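Local coordinates for prolyl 4-hydroxylase alpha subunit Fe(2+) 2OG dioxygenase domain-containing protein (Burkholderia ambifaria, PDB 3W21) that binds 2-oxoglutarate and zinc and is probably an iron(II)- and 2-oxoglutarate-dependent dioxygenase whose natural substrate is not established, at residues 175-180 with 259-264; 186-191 with 251-256; 8-13 with 226-231. All blocks are in the same frame, centred on the assembly; numbering follows the deposited sequence. Where two conformers were deposited one is given.

Contact 1: residues 175-180 with 259-264. With AKG (2-oxoglutaric acid), chain D.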
ATOM      1  N   PRO A 175      24.133  -7.328   0.438  1.00 26.84           N
ATOM      2  CA  PRO A 175      25.169  -7.333  -0.603  1.00 26.47           C
ATOM      3  C   PRO A 175      25.031  -8.490  -1.593  1.00 28.92           C
ATOM      4  O   PRO A 175      25.499  -8.374  -2.730  1.00 27.50           O
ATOM      5  CB  PRO A 175      26.492  -7.402   0.173  1.00 32.19           C
ATOM      6  CG  PRO A 175      26.127  -7.821   1.565  1.00 28.26           C
ATOM      7  CD  PRO A 175      24.714  -7.346   1.808  1.00 29.34           C
ATOM      8  N   ARG A 176      24.307  -9.544  -1.200  1.00 23.91           N
ATOM      9  CA  ARG A 176      24.122 -10.683  -2.099  1.00 25.50           C
ATOM     10  C   ARG A 176      22.713 -10.640  -2.742  1.00 24.63           C
ATOM     11  O   ARG A 176      22.150 -11.649  -3.133  1.00 28.65           O
ATOM     12  CB  ARG A 176      24.445 -12.001  -1.396  1.00 26.83           C
ATOM     13  CG  ARG A 176      25.840 -12.012  -0.711  1.00 26.51           C
ATOM     14  CD  ARG A 176      26.962 -11.624  -1.744  1.00 31.32           C
ATOM     15  NE  ARG A 176      28.057 -11.032  -0.972  1.00 34.60           N
ATOM     16  CZ  ARG A 176      28.929 -10.177  -1.422  1.00 34.13           C
ATOM     17  NH1 ARG A 176      29.867  -9.717  -0.594  1.00 33.73           N
ATOM     18  NH2 ARG A 176      28.885  -9.829  -2.693  1.00 29.25           N
ATOM     19  N   GLN A 177      22.102  -9.459  -2.806  1.00 24.14           N
ATOM     20  CA  GLN A 177      20.753  -9.457  -3.395  1.00 22.81           C
ATOM     21  C   GLN A 177      20.867 -10.077  -4.799  1.00 23.50           C
ATOM     22  O   GLN A 177      21.794  -9.727  -5.561  1.00 25.54           O
ATOM     23  CB  GLN A 177      20.229  -8.027  -3.443  1.00 20.26           C
ATOM     24  CG  GLN A 177      18.933  -7.936  -4.258  1.00 23.61           C
ATOM     25  CD  GLN A 177      18.307  -6.530  -4.275  1.00 24.76           C
ATOM     26  OE1 GLN A 177      17.662  -6.121  -5.286  1.00 26.84           O
ATOM     27  NE2 GLN A 177      18.434  -5.807  -3.157  1.00 19.45           N
ATOM     28  N   LEU A 178      19.938 -10.972  -5.157  1.00 23.93           N
ATOM     29  CA  LEU A 178      19.981 -11.582  -6.488  1.00 26.98           C
ATOM     30  C   LEU A 178      18.880 -11.172  -7.412  1.00 26.73           C
ATOM     31  O   LEU A 178      17.783 -10.992  -6.953  1.00 31.35           O
ATOM     32  CB  LEU A 178      19.838 -13.094  -6.292  1.00 26.73           C
ATOM     33  CG  LEU A 178      21.064 -13.828  -5.757  1.00 28.17           C
ATOM     34  CD1 LEU A 178      22.429 -13.170  -5.480  1.00 27.38           C
ATOM     35  CD2 LEU A 178      20.759 -15.157  -5.089  1.00 29.09           C
ATOM     36  N   GLY A 179      19.162 -11.046  -8.710  1.00 27.77           N
ATOM     37  CA  GLY A 179      18.090 -11.001  -9.694  1.00 25.76           C
ATOM     38  C   GLY A 179      18.007 -12.383 -10.318  1.00 29.24           C
ATOM     39  O   GLY A 179      19.077 -13.064 -10.499  1.00 28.54           O
ATOM     40  N   GLY A 180      16.763 -12.819 -10.666  1.00 25.83           N
ATOM     41  CA  GLY A 180      16.624 -14.110 -11.354  1.00 29.89           C
ATOM     42  C   GLY A 180      15.603 -13.848 -12.462  1.00 29.94           C
ATOM     43  O   GLY A 180      14.482 -13.316 -12.199  1.00 29.24           O
ATOM     44  N   GLY A 259      10.698 -12.223 -14.252  1.00 28.40           N
ATOM     45  CA  GLY A 259      11.814 -12.018 -13.310  1.00 30.51           C
ATOM     46  C   GLY A 259      11.347 -11.754 -11.897  1.00 31.68           C
ATOM     47  O   GLY A 259      10.205 -11.385 -11.665  1.00 29.86           O
ATOM     48  N   LEU A 260      12.259 -11.899 -10.951  1.00 27.72           N
ATOM     49  CA  LEU A 260      12.029 -11.412  -9.610  1.00 28.82           C
ATOM     50  C   LEU A 260      13.414 -11.230  -8.955  1.00 26.07           C
ATOM     51  O   LEU A 260      14.411 -11.466  -9.608  1.00 25.65           O
ATOM     52  CB  LEU A 260      11.133 -12.403  -8.869  1.00 31.20           C
ATOM     53  CG  LEU A 260      11.548 -13.722  -8.174  1.00 37.38           C
ATOM     54  CD1 LEU A 260      10.436 -14.806  -8.113  1.00 31.67           C
ATOM     55  CD2 LEU A 260      12.916 -14.307  -8.409  1.00 36.96           C
ATOM     56  N   PHE A 261      13.439 -10.756  -7.705  1.00 25.74           N
ATOM     57  CA  PHE A 261      14.663 -10.625  -6.972  1.00 25.29           C
ATOM     58  C   PHE A 261      14.572 -11.381  -5.650  1.00 24.52           C
ATOM     59  O   PHE A 261      13.499 -11.575  -5.108  1.00 26.74           O
ATOM     60  CB  PHE A 261      14.901  -9.121  -6.678  1.00 24.34           C
ATOM     61  CG  PHE A 261      15.174  -8.292  -7.917  1.00 25.08           C
ATOM     62  CD1 PHE A 261      16.499  -8.057  -8.321  1.00 23.90           C
ATOM     63  CD2 PHE A 261      14.133  -7.722  -8.636  1.00 26.21           C
ATOM     64  CE1 PHE A 261      16.784  -7.281  -9.400  1.00 26.56           C
ATOM     65  CE2 PHE A 261      14.409  -6.908  -9.757  1.00 31.25           C
ATOM     66  CZ  PHE A 261      15.743  -6.695 -10.139  1.00 27.60           C
ATOM     67  N   LEU A 262      15.718 -11.684  -5.069  1.00 26.04           N
ATOM     68  CA  LEU A 262      15.768 -12.449  -3.799  1.00 24.51           C
ATOM     69  C   LEU A 262      16.686 -11.744  -2.851  1.00 23.13           C
ATOM     70  O   LEU A 262      17.749 -11.282  -3.250  1.00 27.52           O
ATOM     71  CB  LEU A 262      16.389 -13.847  -4.055  1.00 23.54           C
ATOM     72  CG  LEU A 262      15.554 -14.729  -5.008  1.00 29.09           C
ATOM     73  CD1 LEU A 262      16.420 -15.759  -5.772  1.00 33.09           C
ATOM     74  CD2 LEU A 262      14.555 -15.487  -4.178  1.00 30.44           C
ATOM     75  N   ILE A 263      16.298 -11.674  -1.579  1.00 23.74           N
ATOM     76  CA  ILE A 263      17.243 -11.343  -0.519  1.00 26.82           C
ATOM     77  C   ILE A 263      17.134 -12.421   0.559  1.00 27.14           C
ATOM     78  O   ILE A 263      16.057 -12.974   0.795  1.00 28.64           O
ATOM     79  CB  ILE A 263      17.005  -9.940   0.054  1.00 22.42           C
ATOM     80  CG1 ILE A 263      15.544  -9.743   0.555  1.00 26.78           C
ATOM     81  CG2 ILE A 263      17.444  -8.925  -1.015  1.00 19.30           C
ATOM     82  CD1 ILE A 263      15.358  -8.358   1.280  1.00 26.90           C
ATOM     83  N   HIS A 264      18.223 -12.652   1.244  1.00 33.09           N
ATOM     84  CA  HIS A 264      18.255 -13.715   2.260  1.00 31.65           C
ATOM     85  C   HIS A 264      18.140 -13.051   3.589  1.00 31.69           C
ATOM     86  O   HIS A 264      19.112 -12.466   4.048  1.00 26.31           O
ATOM     87  CB  HIS A 264      19.603 -14.410   2.168  1.00 31.44           C
ATOM     88  CG  HIS A 264      19.667 -15.722   2.942  1.00 35.05           C
ATOM     89  ND1 HIS A 264      18.661 -16.135   3.759  1.00 38.55           N
ATOM     90  CD2 HIS A 264      20.631 -16.710   2.976  1.00 32.67           C
ATOM     91  CE1 HIS A 264      18.974 -17.335   4.303  1.00 34.17           C
ATOM     92  NE2 HIS A 264      20.182 -17.684   3.832  1.00 42.71           N
TER
HETATM   93  C1  AKG D 302      16.925  -7.433 -13.830  1.00 59.94           C
HETATM   94  O1  AKG D 302      17.116  -6.609 -12.896  1.00 61.09           O
HETATM   95  O2  AKG D 302      16.652  -8.648 -13.622  1.00 47.17           O
HETATM   96  C2  AKG D 302      17.063  -6.914 -15.207  1.00 65.41           C
HETATM   97  O5  AKG D 302      17.892  -6.049 -15.476  1.00 61.69           O
HETATM   98  C3  AKG D 302      16.166  -7.429 -16.306  1.00 64.06           C
HETATM   99  C4  AKG D 302      16.599  -8.829 -16.744  1.00 61.49           C
HETATM  100  C5  AKG D 302      15.680  -9.262 -17.865  1.00 63.92           C
HETATM  101  O3  AKG D 302      16.234  -9.500 -18.958  1.00 68.88           O
HETATM  102  O4  AKG D 302      14.425  -9.353 -17.686  1.00 57.86           O
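L178 and L262 face each other as a hydrogen-bonded antiparallel pair, each backbone giving and accepting one bond: L178 N to L262 O, 2.9 Å, and L262 N back to L178 O. Two residues on, G180 and L260 exchange a second pair of bonds. These neighbouring strands, 178-183 and 255-265, belong to the large sheet of what is, as in related 2-oxoglutarate dioxygenases, a double-stranded beta-helix. The tight part of the contact lies between the two pairs. There G179 stands opposite F261 at a CA-CA distance of only 4.4 Å, and because the glycine brings no side chain, the phenyl ring settles alongside its backbone, F261 CD1 lying 3.6 Å from G179 CA. With CG anti to the carbonyl carbon (chi1 -67°), the ring runs on toward the active centre, where F261 CZ comes within 3.1 Å of O1 of the bound 2-oxoglutarate and the side chain reaches D157, a zinc ligand. On the other face of the sheet L178 and L262 meet through their CB atoms, 4.2 Å apart, and F112, F116 and L120 of helix 111-120 cover L260 and L262. Toward I263 the packing is still close: Q177 CG, anti to the backbone N (chi1 170°), lies 3.7 Å from I263 CG2. It slackens at R176, whose side chain leads away to the partly exposed side, its guanidinium beneath P175 CB and only weakly paired with D33. F261 offers 2-oxoglutarate a carbon wall rather than a classical hydrogen-bond donor, so it shapes this side of the pocket, whereas the polar grip comes from R141, Y143, R255 and T257.

Contact 2: residues 186-191 with 251-256; sequences GADNDA and CTSTRR. With AKG (2-oxoglutaric acid), chain D.
C251 meets the loop 186-191 through two alanines: its CB lies 3.9 Å from A187 CB, and its SG touches the methyl of A191. That loop contains a beta turn closed by the bond from D190 N to A187 O, and the hydroxyls of the next two residues, T252 and S253, take up the two N-H groups at the turn's middle. T252 OG1, placed between the backbone N and the carbonyl carbon (chi1 60°), accepts from N189 N at 2.7 Å, a bond bent to 147°, while its CG2 lies against the N189 side chain, the two chains crossing at a slant. S253 keeps OG in the equivalent rotamer and receives D188 N; that oxygen is modelled uncomfortably near the D188 carboxylate, so the apparent shortness of the bond is doubtful. S253 O also lies 3.2 Å from A187 CB, and S253 N is buried with no partner in the model. T254 turns its side chain away from the loop, and its hydroxyl is bonded to E144. At R255 the chain enters strand 255-265 of the large sheet of the probable double-stranded beta-helix. Its aliphatic part passes the loop, CG 4.2 Å from G186 CA and CD 4.0 Å from A191 O; extended through CG and CD, it then bends at chi3 (82°). The guanidinium is in cation-pi contact with Y143; O3 of the distal carboxylate of 2-oxoglutarate lies at its edge, near its plane, and R255 NH1 makes a weak bond of 3.0 Å to this O3.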
ATOM      1  N   GLY A 186      13.650 -14.757 -27.188  1.00 45.38           N
ATOM      2  CA  GLY A 186      14.872 -13.975 -27.377  1.00 45.62           C
ATOM      3  C   GLY A 186      14.709 -13.129 -28.625  1.00 56.06           C
ATOM      4  O   GLY A 186      13.942 -13.512 -29.516  1.00 46.89           O
ATOM      5  N   ALA A 187      15.377 -11.964 -28.693  1.00 48.18           N
ATOM      6  CA  ALA A 187      15.300 -11.121 -29.918  1.00 49.06           C
ATOM      7  C   ALA A 187      16.081 -11.783 -31.049  1.00 49.08           C
ATOM      8  O   ALA A 187      16.975 -12.609 -30.803  1.00 46.75           O
ATOM      9  CB  ALA A 187      15.824  -9.717 -29.658  1.00 54.58           C
ATOM     10  N   ASP A 188      15.750 -11.429 -32.291  1.00 52.34           N
ATOM     11  CA  ASP A 188      16.502 -11.924 -33.475  1.00 62.79           C
ATOM     12  C   ASP A 188      18.010 -11.641 -33.352  1.00 63.55           C
ATOM     13  O   ASP A 188      18.860 -12.494 -33.677  1.00 55.18           O
ATOM     14  CB  ASP A 188      15.954 -11.274 -34.759  1.00 67.64           C
ATOM     15  CG  ASP A 188      14.522 -11.679 -35.052  1.00 63.73           C
ATOM     16  OD1 ASP A 188      13.760 -10.840 -35.578  1.00 64.86           O
ATOM     17  OD2 ASP A 188      14.170 -12.839 -34.762  1.00 63.24           O
ATOM     18  N   ASN A 189      18.261 -10.392 -32.943  1.00 62.55           N
ATOM     19  CA  ASN A 189      19.466  -9.812 -32.346  1.00 65.33           C
ATOM     20  C   ASN A 189      20.289 -10.662 -31.381  1.00 67.44           C
ATOM     21  O   ASN A 189      21.477 -10.388 -31.167  1.00 56.37           O
ATOM     22  CB  ASN A 189      18.956  -8.646 -31.486  1.00 71.61           C
ATOM     23  CG  ASN A 189      19.970  -7.564 -31.315  1.00 73.32           C
ATOM     24  OD1 ASN A 189      19.887  -6.779 -30.385  1.00 82.78           O
ATOM     25  ND2 ASN A 189      20.938  -7.510 -32.215  1.00 85.05           N
ATOM     26  N   ASP A 190      19.625 -11.631 -30.745  1.00 61.14           N
ATOM     27  CA  ASP A 190      20.168 -12.369 -29.621  1.00 61.27           C
ATOM     28  C   ASP A 190      20.599 -11.414 -28.476  1.00 55.75           C
ATOM     29  O   ASP A 190      21.560 -11.693 -27.737  1.00 55.67           O
ATOM     30  CB  ASP A 190      21.306 -13.298 -30.074  1.00 63.63           C
ATOM     31  CG  ASP A 190      21.240 -14.661 -29.414  1.00 71.15           C
ATOM     32  OD1 ASP A 190      21.497 -15.664 -30.115  1.00 75.61           O
ATOM     33  OD2 ASP A 190      20.914 -14.734 -28.203  1.00 65.76           O
ATOM     34  N   ALA A 191      19.882 -10.295 -28.334  1.00 49.71           N
ATOM     35  CA  ALA A 191      20.181  -9.305 -27.283  1.00 46.98           C
ATOM     36  C   ALA A 191      20.298  -9.961 -25.910  1.00 40.89           C
ATOM     37  O   ALA A 191      19.438 -10.757 -25.530  1.00 40.27           O
ATOM     38  CB  ALA A 191      19.116  -8.232 -27.236  1.00 46.71           C
ATOM     39  N   CYS A 251      17.363  -4.626 -28.246  1.00 41.51           N
ATOM     40  CA  CYS A 251      16.680  -5.749 -28.932  1.00 50.95           C
ATOM     41  C   CYS A 251      16.296  -5.366 -30.368  1.00 58.73           C
ATOM     42  O   CYS A 251      15.832  -4.236 -30.582  1.00 57.33           O
ATOM     43  CB  CYS A 251      15.408  -6.142 -28.155  1.00 54.32           C
ATOM     44  SG  CYS A 251      15.798  -6.745 -26.480  1.00 61.37           S
ATOM     45  N   THR A 252      16.497  -6.278 -31.339  1.00 63.21           N
ATOM     46  CA  THR A 252      15.980  -6.070 -32.713  1.00 66.34           C
ATOM     47  C   THR A 252      14.519  -6.514 -32.866  1.00 70.87           C
ATOM     48  O   THR A 252      13.731  -5.807 -33.482  1.00 78.81           O
ATOM     49  CB  THR A 252      16.846  -6.687 -33.835  1.00 66.82           C
ATOM     50  OG1 THR A 252      16.964  -8.101 -33.655  1.00 62.99           O
ATOM     51  CG2 THR A 252      18.223  -6.042 -33.886  1.00 65.18           C
ATOM     52  N   SER A 253      14.156  -7.664 -32.299  1.00 67.89           N
ATOM     53  CA  SER A 253      12.741  -8.071 -32.224  1.00 56.25           C
ATOM     54  C   SER A 253      12.255  -8.272 -30.767  1.00 62.57           C
ATOM     55  O   SER A 253      13.024  -8.100 -29.796  1.00 56.18           O
ATOM     56  CB  SER A 253      12.509  -9.329 -33.055  1.00 56.86           C
ATOM     57  OG  SER A 253      13.446 -10.335 -32.730  1.00 50.79           O
ATOM     58  N   THR A 254      10.984  -8.644 -30.611  1.00 52.89           N
ATOM     59  CA  THR A 254      10.413  -8.806 -29.279  1.00 53.56           C
ATOM     60  C   THR A 254      11.142  -9.858 -28.465  1.00 47.30           C
ATOM     61  O   THR A 254      11.384 -10.945 -28.968  1.00 42.88           O
ATOM     62  CB  THR A 254       8.927  -9.216 -29.268  1.00 49.83           C
ATOM     63  OG1 THR A 254       8.222  -8.505 -30.278  1.00 54.69           O
ATOM     64  CG2 THR A 254       8.321  -8.853 -27.888  1.00 44.87           C
ATOM     65  N   ARG A 255      11.416  -9.503 -27.201  1.00 46.68           N
ATOM     66  CA  ARG A 255      12.094 -10.368 -26.219  1.00 46.11           C
ATOM     67  C   ARG A 255      11.158 -10.467 -25.019  1.00 43.56           C
ATOM     68  O   ARG A 255      10.570  -9.455 -24.594  1.00 47.83           O
ATOM     69  CB  ARG A 255      13.461  -9.775 -25.808  1.00 44.84           C
ATOM     70  CG  ARG A 255      14.301 -10.685 -24.886  1.00 45.35           C
ATOM     71  CD  ARG A 255      15.626 -10.103 -24.383  1.00 47.54           C
ATOM     72  NE  ARG A 255      15.441  -9.221 -23.233  1.00 58.29           N
ATOM     73  CZ  ARG A 255      16.025  -9.342 -22.036  1.00 52.09           C
ATOM     74  NH1 ARG A 255      16.921 -10.304 -21.771  1.00 52.39           N
ATOM     75  NH2 ARG A 255      15.728  -8.446 -21.096  1.00 53.70           N
ATOM     76  N   ARG A 256      10.975 -11.686 -24.509  1.00 37.43           N
ATOM     77  CA  ARG A 256      10.092 -11.899 -23.365  1.00 40.27           C
ATOM     78  C   ARG A 256      10.853 -12.615 -22.225  1.00 37.62           C
ATOM     79  O   ARG A 256      11.575 -13.586 -22.467  1.00 36.21           O
ATOM     80  CB  ARG A 256       8.845 -12.704 -23.791  1.00 36.82           C
ATOM     81  CG  ARG A 256       7.870 -11.894 -24.623  1.00 40.26           C
ATOM     82  CD  ARG A 256       6.577 -12.652 -24.831  1.00 41.99           C
ATOM     83  NE  ARG A 256       6.786 -13.894 -25.564  1.00 45.94           N
ATOM     84  CZ  ARG A 256       6.089 -14.997 -25.319  1.00 45.59           C
ATOM     85  NH1 ARG A 256       5.167 -14.989 -24.365  1.00 49.09           N
ATOM     86  NH2 ARG A 256       6.321 -16.097 -26.017  1.00 44.78           N
TER
HETATM   87  C1  AKG D 302      16.925  -7.433 -13.830  1.00 59.94           C
HETATM   88  O1  AKG D 302      17.116  -6.609 -12.896  1.00 61.09           O
HETATM   89  O2  AKG D 302      16.652  -8.648 -13.622  1.00 47.17           O
HETATM   90  C2  AKG D 302      17.063  -6.914 -15.207  1.00 65.41           C
HETATM   91  O5  AKG D 302      17.892  -6.049 -15.476  1.00 61.69           O
HETATM   92  C3  AKG D 302      16.166  -7.429 -16.306  1.00 64.06           C
HETATM   93  C4  AKG D 302      16.599  -8.829 -16.744  1.00 61.49           C
HETATM   94  C5  AKG D 302      15.680  -9.262 -17.865  1.00 63.92           C
HETATM   95  O3  AKG D 302      16.234  -9.500 -18.958  1.00 68.88           O
HETATM   96  O4  AKG D 302      14.425  -9.353 -17.686  1.00 57.86           O

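Contact 3: residues 8-13 with 226-231; sequences QLMRFG and AKIMLK
Strand 4-10 and the loop after it meet the outer strand 227-230 of the small three-stranded antiparallel sheet through side chains, F12 on I228 and the selenomethionine M10 on L230, with no direct hydrogen bond between the two segments. I228 CD1 sits over one face of the F12 ring in a CH-pi contact, 3.9 Å from the centroid and displaced toward the rim, 24° off the normal. The ring and the isoleucine chain cross at about a right angle, and I228 CG1 lies 3.6 Å from F12 CD1. At the ring's edge lies K227 CA, and A226 adds its methyl near F12 CD1, 4.2 Å away. D197 and N244, both in loops, touch the same phenylalanine. Strand 4-10 belongs to the large sheet, so in the double-stranded beta-helix expected of this family the contact joins a strand of the large sheet to an outermost strand of the small one. Two residues before F12, M10 folds back twice, at chi2 (81°) and chi3 (40°), and this double bend delivers its CE to L230 CD2 at 3.8 Å, with SE only slightly farther from the same methyl. Both M10 and L230 also rest on A37 of strand 37-41, the neighbour of 4-10 in the large sheet. M10 CB lies 4.2 Å from I228 CD1. Beyond F12 a water joins the two backbones, accepting from G13 N at 2.8 Å and donating to K227 O at 3.1 Å. R11 points away from strand 227-230, its guanidinium held by salt bridges to D36 and D33.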
ATOM      1  N   GLN A   8      25.984 -22.984 -15.935  1.00 32.97           N
ATOM      2  CA  GLN A   8      27.268 -22.321 -16.175  1.00 33.03           C
ATOM      3  C   GLN A   8      27.467 -21.325 -15.037  1.00 34.52           C
ATOM      4  O   GLN A   8      26.649 -20.438 -14.800  1.00 30.69           O
ATOM      5  CB  GLN A   8      27.324 -21.582 -17.524  1.00 39.75           C
ATOM      6  CG  GLN A   8      27.218 -22.497 -18.760  1.00 43.45           C
ATOM      7  CD  GLN A   8      28.352 -23.579 -18.846  1.00 52.39           C
ATOM      8  OE1 GLN A   8      29.528 -23.291 -18.619  1.00 47.11           O
ATOM      9  NE2 GLN A   8      27.985 -24.814 -19.230  1.00 52.42           N
ATOM     10  N   LEU A   9      28.563 -21.454 -14.321  1.00 33.22           N
ATOM     11  CA  LEU A   9      28.833 -20.535 -13.232  1.00 34.77           C
ATOM     12  C   LEU A   9      29.961 -19.588 -13.662  1.00 36.70           C
ATOM     13  O   LEU A   9      31.052 -20.072 -14.013  1.00 31.67           O
ATOM     14  CB  LEU A   9      29.182 -21.380 -11.996  1.00 40.17           C
ATOM     15  CG  LEU A   9      29.313 -20.781 -10.628  1.00 43.93           C
ATOM     16  CD1 LEU A   9      28.884 -21.814  -9.583  1.00 45.24           C
ATOM     17  CD2 LEU A   9      30.731 -20.289 -10.364  1.00 49.10           C
HETATM   18  N   MSE A  10      29.706 -18.267 -13.617  1.00 30.93           N
HETATM   19  CA  MSE A  10      30.628 -17.236 -14.082  1.00 31.64           C
HETATM   20  C   MSE A  10      31.127 -16.445 -12.910  1.00 30.55           C
HETATM   21  O   MSE A  10      30.359 -15.985 -12.035  1.00 27.04           O
HETATM   22  CB  MSE A  10      29.983 -16.250 -15.071  1.00 29.18           C
HETATM   23  CG  MSE A  10      29.885 -16.667 -16.547  1.00 42.78           C
HETATM   24 SE   MSE A  10      28.333 -17.832 -16.771  1.00 55.97          SE
HETATM   25  CE  MSE A  10      26.949 -17.068 -15.654  1.00 49.56           C
ATOM     26  N   ARG A  11      32.437 -16.227 -12.890  1.00 32.26           N
ATOM     27  CA  ARG A  11      33.080 -15.257 -11.973  1.00 32.05           C
ATOM     28  C   ARG A  11      33.923 -14.369 -12.824  1.00 30.00           C
ATOM     29  O   ARG A  11      34.529 -14.861 -13.799  1.00 32.96           O
ATOM     30  CB  ARG A  11      34.042 -15.935 -11.007  1.00 35.61           C
ATOM     31  CG  ARG A  11      33.483 -16.788  -9.890  1.00 51.50           C
ATOM     32  CD  ARG A  11      34.053 -16.333  -8.527  1.00 54.32           C
ATOM     33  NE  ARG A  11      33.009 -15.657  -7.714  1.00 61.87           N
ATOM     34  CZ  ARG A  11      32.844 -14.338  -7.618  1.00 52.13           C
ATOM     35  NH1 ARG A  11      33.700 -13.564  -8.283  1.00 45.37           N
ATOM     36  NH2 ARG A  11      31.813 -13.806  -6.883  1.00 39.62           N
ATOM     37  N   PHE A  12      33.992 -13.066 -12.497  1.00 30.60           N
ATOM     38  CA  PHE A  12      34.742 -12.093 -13.299  1.00 33.79           C
ATOM     39  C   PHE A  12      36.158 -12.595 -13.545  1.00 39.46           C
ATOM     40  O   PHE A  12      36.810 -13.082 -12.624  1.00 38.03           O
ATOM     41  CB  PHE A  12      34.896 -10.736 -12.581  1.00 29.21           C
ATOM     42  CG  PHE A  12      33.610  -9.978 -12.496  1.00 31.02           C
ATOM     43  CD1 PHE A  12      33.008  -9.446 -13.671  1.00 29.37           C
ATOM     44  CD2 PHE A  12      32.970  -9.825 -11.279  1.00 31.97           C
ATOM     45  CE1 PHE A  12      31.806  -8.784 -13.575  1.00 28.05           C
ATOM     46  CE2 PHE A  12      31.711  -9.196 -11.210  1.00 29.91           C
ATOM     47  CZ  PHE A  12      31.146  -8.675 -12.357  1.00 26.88           C
ATOM     48  N   GLY A  13      36.612 -12.411 -14.774  1.00 35.78           N
ATOM     49  CA  GLY A  13      37.990 -12.706 -15.189  1.00 41.00           C
ATOM     50  C   GLY A  13      38.373 -14.172 -15.265  1.00 41.32           C
ATOM     51  O   GLY A  13      39.559 -14.486 -15.369  1.00 42.30           O
ATOM     52  N   ALA A 226      36.133  -5.060 -15.094  1.00 31.44           N
ATOM     53  CA  ALA A 226      35.949  -6.327 -15.866  1.00 37.64           C
ATOM     54  C   ALA A 226      34.476  -6.507 -16.140  1.00 39.59           C
ATOM     55  O   ALA A 226      33.630  -6.078 -15.348  1.00 35.86           O
ATOM     56  CB  ALA A 226      36.465  -7.531 -15.090  1.00 36.44           C
ATOM     57  N   LYS A 227      34.143  -7.142 -17.251  1.00 33.57           N
ATOM     58  CA  LYS A 227      32.764  -7.291 -17.588  1.00 32.44           C
ATOM     59  C   LYS A 227      32.458  -8.726 -18.030  1.00 31.44           C
ATOM     60  O   LYS A 227      33.322  -9.438 -18.623  1.00 30.49           O
ATOM     61  CB  LYS A 227      32.373  -6.211 -18.613  1.00 37.51           C
ATOM     62  CG  LYS A 227      32.084  -6.695 -19.999  1.00 36.42           C
ATOM     63  CD  LYS A 227      31.838  -5.481 -20.924  1.00 45.51           C
ATOM     64  CE  LYS A 227      33.017  -5.176 -21.847  1.00 47.33           C
ATOM     65  NZ  LYS A 227      32.550  -4.549 -23.135  1.00 44.11           N
ATOM     66  N   ILE A 228      31.272  -9.177 -17.673  1.00 29.40           N
ATOM     67  CA  ILE A 228      30.818 -10.482 -18.084  1.00 29.59           C
ATOM     68  C   ILE A 228      29.730 -10.221 -19.122  1.00 31.31           C
ATOM     69  O   ILE A 228      28.772  -9.524 -18.799  1.00 30.85           O
ATOM     70  CB  ILE A 228      30.201 -11.234 -16.893  1.00 28.79           C
ATOM     71  CG1 ILE A 228      31.308 -11.700 -15.902  1.00 26.79           C
ATOM     72  CG2 ILE A 228      29.475 -12.467 -17.397  1.00 26.83           C
ATOM     73  CD1 ILE A 228      30.778 -12.159 -14.534  1.00 29.42           C
HETATM   74  N   MSE A 229      29.880 -10.737 -20.349  1.00 29.20           N
HETATM   75  CA  MSE A 229      28.784 -10.678 -21.322  0.50 30.76           C
HETATM   76  C   MSE A 229      27.988 -11.961 -21.341  1.00 32.01           C
HETATM   77  O   MSE A 229      28.530 -13.107 -21.490  1.00 33.12           O
HETATM   78  CB  MSE A 229      29.347 -10.227 -22.678  0.50 30.88           C
HETATM   79  CG  MSE A 229      29.399  -8.699 -22.716  0.50 32.07           C
HETATM   80 SE   MSE A 229      30.433  -8.170 -24.327  0.50 35.11          SE
HETATM   81  CE  MSE A 229      29.182  -8.992 -25.594  0.50 31.85           C
ATOM     82  N   LEU A 230      26.683 -11.812 -21.167  1.00 33.12           N
ATOM     83  CA  LEU A 230      25.809 -12.948 -21.074  1.00 30.61           C
ATOM     84  C   LEU A 230      24.856 -12.898 -22.275  1.00 34.23           C
ATOM     85  O   LEU A 230      24.449 -11.823 -22.741  1.00 32.70           O
ATOM     86  CB  LEU A 230      25.032 -12.952 -19.740  1.00 32.25           C
ATOM     87  CG  LEU A 230      25.869 -13.194 -18.488  1.00 35.04           C
ATOM     88  CD1 LEU A 230      24.995 -12.988 -17.294  1.00 38.17           C
ATOM     89  CD2 LEU A 230      26.472 -14.597 -18.481  1.00 36.48           C
ATOM     90  N   LYS A 231      24.553 -14.068 -22.805  1.00 29.28           N
ATOM     91  CA  LYS A 231      23.524 -14.197 -23.837  1.00 34.21           C
ATOM     92  C   LYS A 231      22.496 -15.302 -23.478  1.00 33.32           C
ATOM     93  O   LYS A 231      22.483 -16.367 -24.072  1.00 30.90           O
ATOM     94  CB  LYS A 231      24.227 -14.502 -25.152  1.00 37.89           C
ATOM     95  CG  LYS A 231      24.098 -13.506 -26.277  1.00 44.27           C
ATOM     96  CD  LYS A 231      24.937 -12.260 -26.121  1.00 46.07           C
ATOM     97  CE  LYS A 231      25.347 -11.732 -27.497  1.00 43.49           C
ATOM     98  NZ  LYS A 231      25.079 -10.286 -27.747  1.00 41.43           N
TER
HETATM   99  O   HOH W   1      34.981 -10.988 -16.573  1.00 34.36           O

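How the contacts relate
Contact 1 is the buried core, its centre about 6 Å from that of the chain, against about 19 and 16 Å for the centres of contacts 2 and 3, which are only partly buried. Contacts 1 and 2 share strand 255-265 and touch opposite ends of the same 2-oxoglutarate, one with an aromatic ring, the other with a guanidinium. All three reach the large sheet, but by different chemistry: paired backbones in contact 1, hydroxyls bonded to a turn in contact 2, and hydrophobic side chains with one bridging water in contact 3. Contacts 2 and 3 also touch directly, D190 O packing on K231 CG at 3.4 Å.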